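Local coordinates for protein phytase (Citrobacter braakii, PDB 3ZHC) that belongs to branch 2 of the histidine phosphatase superfamily, is named a phytase, and is crosslinked by five disulfide bonds, at residues B[196-199]-B[200-203]; B[187-191]-B[192-196]; B[45-48]-B[49-53]. The protein carries 2 engineered substitutions. All coordinates share one frame; numbering follows the deposited sequence.

Interaction 1. Residues B[196-199]-B[200-203]; sequences QSET and CKTT
Glu198 and Lys201 both start with CG anti to the backbone N, which sends their chains off side by side in the same direction. Glu198 then bends at its second torsion (chi2 68°), laying the carboxylate along the lysine chain, so that OE2 of Glu198 sits 3.2 Å from CD of Lys201. Lys201 stays extended as far as CE and turns only at its last torsion (chi4 72°). Its NZ ends 4.5 Å from OE1 of Glu198, beyond salt-bridge distance, so the opposite charges probably attract only loosely at this exposed edge, where both residues also touch a crystal neighbour. At its root, the lysine leans on the backbone, with CB of Lys201 3.2 Å from O of Glu198.

Underneath lie two overlapping beta turns in the loop between helix 182-192 and helix 211-214. In the first, Cys200 N donates to Ser197 O over 3.2 Å, a bent bond (135° at the hydrogen) with the donor above the carbonyl plane. In the second, Lys201 N makes a weak bond of 3.2 Å to Glu198 O. The turns carry Cys200 inward, where its SG, lodged beside the backbone N, forms the disulfide with Cys209 and thereby pins this loop to the chain just ahead of helix 211-214. On the same buried side, the hydroxyl of Ser197 is hydrogen-bonded to Phe194 O and approaches SG of Cys200 to 4.4 Å. Thr199 uses OG1 on Asn53 O, and its backbone is also hydrogen-bonded to Asn53, joining the turn to the segment 49-53. CG2 of Thr199 packs instead against the ring of Phe194.

Interaction 2. Residues B[187-191]-B[192-196]; sequences TLENV and LNFSQ. With FMT (formic acid), chain P.
Leu188 and Leu192 meet one helical turn apart on the buried side of helix 182-192, their chains crossing at a slant with CG of Leu188 4.0 Å from CD1 of Leu192. Beneath them Leu192 N bonds Leu188 O over 2.9 Å. Leu211 covers both side chains, and helix 231-247 packs on them through Phe242 and Leu238. The helix closes with a Schellman motif: Asn193, with positive phi, is the C-prime residue, Phe194 N reaches back to Glu189 O in a nearly straight bond (2.8 Å, 173°), and Asn193 N makes a weaker one to Asn190 O. The reversal brings Phe194 back beside Glu189, whose CG lies obliquely to the ring, 3.9 Å from CD2 of Phe194.

The polar end of the turn is looser. A water lies 2.7 Å from Asn190 O and 3.0 Å from Asn193 OD1, spanning the helix end, and the side chain of Asn190 is exposed. Against the turn sits a formic acid molecule, its O2 taking Ser195 N over 2.9 Å and, less certainly because the serine has a second conformer, Ser195 OG; this O2 lies at the edge of the Phe194 ring, and the molecule is also hydrogen-bonded to Lys208.

Glu189 is buried, yet its carboxylate has salt bridges to Lys208 and Arg186 and a hydrogen bond from Leu211 N, which would probably keep it ionised.

Interaction 3. Residues B[45-48]-B[49-53]; sequences TKFT and PIMKN. Unlike the reference sequence in segment 49-53: Asn53 (reference Asp). With FMT (formic acid), chain O.
Thr48 and Met51 are joined by two weak hydrogen bonds running in opposite senses. Met51 N donates to OG1 of Thr48 over 3.5 Å, and Thr48 N donates in return to the sulfur SD of Met51, also over 3.5 Å. The hydroxyl can face the first turn of the helix because OG1 stands between the backbone N and the carbonyl carbon (chi1 64°). A third bond is the first regular helical one: Lys52 N to Thr48 O, 3.2 Å, the donor tilted 16° from the carbonyl plane.

This is a capping box, with Thr48 as N-cap of helix 49-53 and a methionine sulfur taking the reciprocal role. Pro49 follows as the first helical residue, and the junction is tight, with CB of Thr48 3.3 Å from CD of Pro49.

Apolar contacts gather round Phe47. Lys52 sends an extended chain across the ring at about a right angle, and its CE lies over one face, 4.0 Å from the ring centroid and 29° off the normal, a CH-pi contact. Met51 comes to the edge of the same ring instead, its CE 4.0 Å from CD1 of Phe47; that methyl also touches the backbone, 3.5 Å from Lys46 O. The buried Met51 side chain packs further on Leu238 and Ile241 of helix 231-247, while the carbonyl of Met51 accepts from Trp59 NE1.

A last hydrogen bond lies at the start of the segment, where a formic acid molecule accepts from Thr45 N over 2.9 Å and is also hydrogen-bonded to Arg42.

Following the chain from the N terminus, interaction 3 comes first, where the loop after strand 28-38 turns into helix 49-53. Interaction 2 follows far along the sequence, ending helix 182-192, and interaction 1 continues directly from it, sharing Gln196. Each closes only a local turn, so none encloses or crosses another. In space they form one cluster: Phe194 of 187-196 packs on Cys200 and Thr199, while Asn53, which replaces the reference Asp, offers its backbone O to Thr199. Interaction 1 thus bridges the other two, which approach to about 5 Å between nearest atoms without touching. Together with helix 231-247, beside both helices, they tie the early helix to the loop ahead of helix 211-214.

Interaction 1. Residues B[196-199]-B[200-203]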
loop_
_atom_site.group_PDB
_atom_site.type_symbol
_atom_site.label_atom_id
_atom_site.label_comp_id
_atom_site.label_asym_id
_atom_site.label_seq_id
_atom_site.Cartn_x
_atom_site.Cartn_y
_atom_site.Cartn_z
ATOM N N GLN B 196 -0.830 30.332 0.682
ATOM C CA GLN B 196 -1.397 31.614 0.239
ATOM C C GLN B 196 -2.855 31.855 0.699
ATOM O O GLN B 196 -3.466 32.827 0.275
ATOM C CB GLN B 196 -1.317 31.720 -1.286
ATOM C CG GLN B 196 0.047 31.397 -1.889
ATOM C CD GLN B 196 1.157 32.220 -1.296
ATOM O OE1 GLN B 196 2.137 31.670 -0.746
ATOM N NE2 GLN B 196 1.023 33.546 -1.378
ATOM N N SER B 197 -3.397 30.977 1.563
ATOM C CA SER B 197 -4.783 31.111 2.062
ATOM C C SER B 197 -4.873 32.016 3.305
ATOM O O SER B 197 -3.855 32.363 3.910
ATOM C CB SER B 197 -5.383 29.732 2.381
ATOM O OG SER B 197 -4.804 29.156 3.550
ATOM N N GLU B 198 -6.106 32.375 3.669
ATOM C CA GLU B 198 -6.395 33.207 4.856
ATOM C C GLU B 198 -5.903 32.548 6.174
ATOM O O GLU B 198 -5.524 33.248 7.114
ATOM C CB GLU B 198 -7.901 33.514 4.930
ATOM C CG GLU B 198 -8.337 34.560 5.990
ATOM C CD GLU B 198 -7.847 36.018 5.687
ATOM O OE1 GLU B 198 -7.452 36.321 4.523
ATOM O OE2 GLU B 198 -7.873 36.851 6.634
ATOM N N THR B 199 -5.914 31.205 6.220
ATOM C CA THR B 199 -5.417 30.435 7.384
ATOM C C THR B 199 -3.918 30.699 7.687
ATOM O O THR B 199 -3.524 30.723 8.849
ATOM C CB THR B 199 -5.674 28.911 7.196
ATOM O OG1 THR B 199 -7.077 28.688 6.980
ATOM C CG2 THR B 199 -5.222 28.109 8.411
ATOM N N CYS B 200 -3.115 30.902 6.633
ATOM C CA CYS B 200 -1.658 31.207 6.746
ATOM C C CYS B 200 -1.312 32.705 6.598
ATOM O O CYS B 200 -0.134 33.057 6.428
ATOM C CB CYS B 200 -0.886 30.406 5.690
ATOM S SG CYS B 200 -1.087 28.650 5.874
ATOM N N LYS B 201 -2.327 33.576 6.664
ATOM C CA LYS B 201 -2.149 35.028 6.488
ATOM C C LYS B 201 -1.165 35.618 7.504
ATOM O O LYS B 201 -0.187 36.277 7.116
ATOM C CB LYS B 201 -3.510 35.743 6.612
ATOM C CG LYS B 201 -3.481 37.240 6.304
ATOM C CD LYS B 201 -4.842 37.880 6.502
ATOM C CE LYS B 201 -4.785 39.396 6.264
ATOM N NZ LYS B 201 -4.615 39.739 4.819
ATOM N N THR B 202 -1.429 35.360 8.787
ATOM C CA THR B 202 -0.628 35.914 9.907
ATOM C C THR B 202 0.666 35.138 10.230
ATOM O O THR B 202 1.662 35.741 10.650
ATOM C CB THR B 202 -1.474 36.002 11.222
ATOM O OG1 THR B 202 -1.782 34.684 11.701
ATOM C CG2 THR B 202 -2.780 36.791 10.989
ATOM N N THR B 203 0.646 33.812 10.034
ATOM C CA THR B 203 1.788 32.943 10.403
ATOM C C THR B 203 2.959 33.034 9.400
ATOM O O THR B 203 2.771 32.831 8.194
ATOM C CB THR B 203 1.353 31.457 10.582
ATOM O OG1 THR B 203 0.938 30.912 9.328
ATOM C CG2 THR B 203 0.207 31.349 11.618
#

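Interaction 2. Residues B[187-191]-B[192-196]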
loop_
_atom_site.group_PDB
_atom_site.type_symbol
_atom_site.label_atom_id
_atom_site.label_comp_id
_atom_site.label_asym_id
_atom_site.label_seq_id
_atom_site.Cartn_x
_atom_site.Cartn_y
_atom_site.Cartn_z
ATOM N N THR B 187 1.071 17.291 0.070
ATOM C CA THR B 187 0.396 17.212 -1.243
ATOM C C THR B 187 -0.953 17.941 -1.196
ATOM O O THR B 187 -1.263 18.732 -2.100
ATOM C CB THR B 187 0.224 15.749 -1.729
ATOM O OG1 THR B 187 1.504 15.109 -1.763
ATOM C CG2 THR B 187 -0.391 15.694 -3.143
ATOM N N LEU B 188 -1.742 17.683 -0.150
ATOM C CA LEU B 188 -3.034 18.386 0.026
ATOM C C LEU B 188 -2.818 19.917 0.086
ATOM O O LEU B 188 -3.521 20.667 -0.580
ATOM C CB LEU B 188 -3.795 17.890 1.269
ATOM C CG LEU B 188 -5.125 18.599 1.605
ATOM C CD1 LEU B 188 -6.081 18.537 0.401
ATOM C CD2 LEU B 188 -5.754 17.994 2.818
ATOM N N GLU B 189 -1.842 20.338 0.885
ATOM C CA GLU B 189 -1.447 21.763 1.004
ATOM C C GLU B 189 -1.053 22.388 -0.338
ATOM O O GLU B 189 -1.446 23.512 -0.620
ATOM C CB GLU B 189 -0.319 21.905 2.003
ATOM C CG GLU B 189 -0.784 21.702 3.467
ATOM C CD GLU B 189 0.346 21.331 4.414
ATOM O OE1 GLU B 189 1.539 21.477 4.039
ATOM O OE2 GLU B 189 0.049 20.882 5.546
ATOM N N ASN B 190 -0.280 21.643 -1.150
ATOM C CA ASN B 190 0.104 22.099 -2.497
ATOM C C ASN B 190 -1.114 22.232 -3.411
ATOM O O ASN B 190 -1.224 23.196 -4.169
ATOM C CB ASN B 190 1.130 21.149 -3.129
ATOM C CG ASN B 190 1.630 21.641 -4.484
ATOM O OD1 ASN B 190 2.285 22.671 -4.581
ATOM N ND2 ASN B 190 1.313 20.887 -5.541
ATOM N N VAL B 191 -2.029 21.256 -3.328
ATOM C CA VAL B 191 -3.267 21.261 -4.157
ATOM C C VAL B 191 -4.185 22.460 -3.784
ATOM O O VAL B 191 -4.756 23.109 -4.657
ATOM C CB VAL B 191 -3.996 19.896 -4.070
ATOM C CG1 VAL B 191 -5.346 19.932 -4.742
ATOM C CG2 VAL B 191 -3.103 18.789 -4.708
ATOM N N LEU B 192 -4.299 22.736 -2.492
ATOM C CA LEU B 192 -5.064 23.871 -1.996
ATOM C C LEU B 192 -4.349 25.225 -2.150
ATOM O O LEU B 192 -4.983 26.258 -2.012
ATOM C CB LEU B 192 -5.355 23.692 -0.495
ATOM C CG LEU B 192 -6.245 22.569 0.008
ATOM C CD1 LEU B 192 -6.087 22.441 1.506
ATOM C CD2 LEU B 192 -7.681 22.830 -0.366
ATOM N N ASN B 193 -3.030 25.204 -2.430
ATOM C CA ASN B 193 -2.149 26.398 -2.341
ATOM C C ASN B 193 -2.375 27.023 -0.965
ATOM O O ASN B 193 -2.669 28.198 -0.837
ATOM C CB ASN B 193 -2.362 27.389 -3.507
ATOM C CG ASN B 193 -1.178 28.386 -3.673
ATOM O OD1 ASN B 193 -0.035 28.112 -3.229
ATOM N ND2 ASN B 193 -1.452 29.550 -4.323
ATOM N N PHE B 194 -2.230 26.164 0.058
ATOM C CA PHE B 194 -2.540 26.477 1.463
ATOM C C PHE B 194 -1.749 27.651 2.019
ATOM O O PHE B 194 -2.313 28.469 2.739
ATOM C CB PHE B 194 -2.333 25.206 2.339
ATOM C CG PHE B 194 -2.621 25.406 3.811
ATOM C CD1 PHE B 194 -3.915 25.705 4.251
ATOM C CD2 PHE B 194 -1.590 25.279 4.772
ATOM C CE1 PHE B 194 -4.197 25.885 5.622
ATOM C CE2 PHE B 194 -1.857 25.454 6.139
ATOM C CZ PHE B 194 -3.164 25.761 6.572
ATOM N N SER B 195 -0.454 27.718 1.669
ATOM C CA SER B 195 0.457 28.809 2.104
ATOM C C SER B 195 -0.065 30.215 1.778
ATOM O O SER B 195 0.226 31.167 2.494
ATOM C CB SER B 195 1.851 28.637 1.468
ATOM O OG SER B 195 2.476 27.454 1.920
ATOM N N GLN B 196 -0.830 30.332 0.682
ATOM C CA GLN B 196 -1.397 31.614 0.239
ATOM C C GLN B 196 -2.855 31.855 0.699
ATOM O O GLN B 196 -3.466 32.827 0.275
ATOM C CB GLN B 196 -1.317 31.720 -1.286
ATOM C CG GLN B 196 0.047 31.397 -1.889
ATOM C CD GLN B 196 1.157 32.220 -1.296
ATOM O OE1 GLN B 196 2.137 31.670 -0.746
ATOM N NE2 GLN B 196 1.023 33.546 -1.378
HETATM C C FMT P . 1.098 25.227 -0.113
HETATM O O1 FMT P . 1.850 24.437 -0.619
HETATM O O2 FMT P . 0.996 25.293 1.105
HETATM O O HOH W 1 0.493 25.311 -4.238
#

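Interaction 3. Residues B[45-48]-B[49-53]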
loop_
_atom_site.group_PDB
_atom_site.type_symbol
_atom_site.label_atom_id
_atom_site.label_comp_id
_atom_site.label_asym_id
_atom_site.label_seq_id
_atom_site.Cartn_x
_atom_site.Cartn_y
_atom_site.Cartn_z
ATOM N N THR B 45 -20.832 16.869 1.274
ATOM C CA THR B 45 -21.650 16.795 2.453
ATOM C C THR B 45 -21.812 18.159 3.155
ATOM O O THR B 45 -22.806 18.387 3.822
ATOM C CB THR B 45 -21.060 15.744 3.448
ATOM O OG1 THR B 45 -21.979 15.502 4.475
ATOM C CG2 THR B 45 -19.757 16.213 4.056
ATOM N N LYS B 46 -20.831 19.047 3.000
ATOM C CA LYS B 46 -20.866 20.372 3.618
ATOM C C LYS B 46 -20.061 21.397 2.842
ATOM O O LYS B 46 -19.321 21.059 1.927
ATOM C CB LYS B 46 -20.361 20.286 5.062
ATOM C CG LYS B 46 -18.982 19.689 5.229
ATOM C CD LYS B 46 -18.684 19.472 6.725
ATOM C CE LYS B 46 -17.535 18.540 6.943
ATOM N NZ LYS B 46 -17.458 18.080 8.361
ATOM N N PHE B 47 -20.224 22.655 3.224
ATOM C CA PHE B 47 -19.529 23.771 2.573
ATOM C C PHE B 47 -19.410 24.884 3.605
ATOM O O PHE B 47 -20.310 25.654 3.783
ATOM C CB PHE B 47 -20.294 24.192 1.306
ATOM C CG PHE B 47 -19.597 25.226 0.479
ATOM C CD1 PHE B 47 -18.249 25.101 0.151
ATOM C CD2 PHE B 47 -20.286 26.326 0.001
ATOM C CE1 PHE B 47 -17.610 26.060 -0.622
ATOM C CE2 PHE B 47 -19.627 27.299 -0.787
ATOM C CZ PHE B 47 -18.302 27.152 -1.089
ATOM N N THR B 48 -18.265 24.928 4.273
ATOM C CA THR B 48 -18.069 25.727 5.471
ATOM C C THR B 48 -17.019 26.853 5.312
ATOM O O THR B 48 -16.270 26.856 4.315
ATOM C CB THR B 48 -17.628 24.778 6.604
ATOM O OG1 THR B 48 -16.367 24.213 6.281
ATOM C CG2 THR B 48 -18.646 23.641 6.794
ATOM N N PRO B 49 -16.968 27.817 6.289
ATOM C CA PRO B 49 -15.959 28.879 6.307
ATOM C C PRO B 49 -14.521 28.389 6.284
ATOM O O PRO B 49 -13.700 28.966 5.586
ATOM C CB PRO B 49 -16.236 29.579 7.648
ATOM C CG PRO B 49 -17.619 29.373 7.877
ATOM C CD PRO B 49 -17.917 28.014 7.405
ATOM N N ILE B 50 -14.232 27.328 7.053
ATOM C CA ILE B 50 -12.901 26.722 7.096
ATOM C C ILE B 50 -12.487 26.236 5.718
ATOM O O ILE B 50 -11.353 26.500 5.293
ATOM C CB ILE B 50 -12.822 25.562 8.137
ATOM C CG1 ILE B 50 -12.844 26.144 9.553
ATOM C CG2 ILE B 50 -11.556 24.722 7.938
ATOM C CD1 ILE B 50 -12.851 25.095 10.648
ATOM N N MET B 51 -13.403 25.539 5.022
ATOM C CA MET B 51 -13.133 25.037 3.635
ATOM C C MET B 51 -12.767 26.189 2.711
ATOM O O MET B 51 -11.831 26.078 1.900
ATOM C CB MET B 51 -14.334 24.265 3.072
ATOM C CG MET B 51 -14.608 22.965 3.765
ATOM S SD MET B 51 -16.190 22.222 3.324
ATOM C CE MET B 51 -16.000 22.066 1.539
ATOM N N LYS B 52 -13.493 27.300 2.846
ATOM C CA LYS B 52 -13.229 28.492 2.052
ATOM C C LYS B 52 -11.894 29.155 2.416
ATOM O O LYS B 52 -11.206 29.617 1.545
ATOM C CB LYS B 52 -14.360 29.504 2.202
ATOM C CG LYS B 52 -15.673 29.049 1.633
ATOM C CD LYS B 52 -16.736 30.072 1.919
ATOM C CE LYS B 52 -18.093 29.598 1.539
ATOM N NZ LYS B 52 -19.097 30.610 1.978
ATOM N N ASN B 53 -11.547 29.175 3.710
ATOM C CA ASN B 53 -10.334 29.868 4.200
ATOM C C ASN B 53 -9.013 29.058 4.198
ATOM O O ASN B 53 -7.957 29.614 4.559
ATOM C CB ASN B 53 -10.613 30.461 5.597
ATOM C CG ASN B 53 -11.740 31.538 5.571
ATOM O OD1 ASN B 53 -11.797 32.390 4.672
ATOM N ND2 ASN B 53 -12.618 31.485 6.548
HETATM C C FMT O . -17.224 15.229 1.562
HETATM O O1 FMT O . -16.934 14.098 1.984
HETATM O O2 FMT O . -18.287 15.465 0.994
#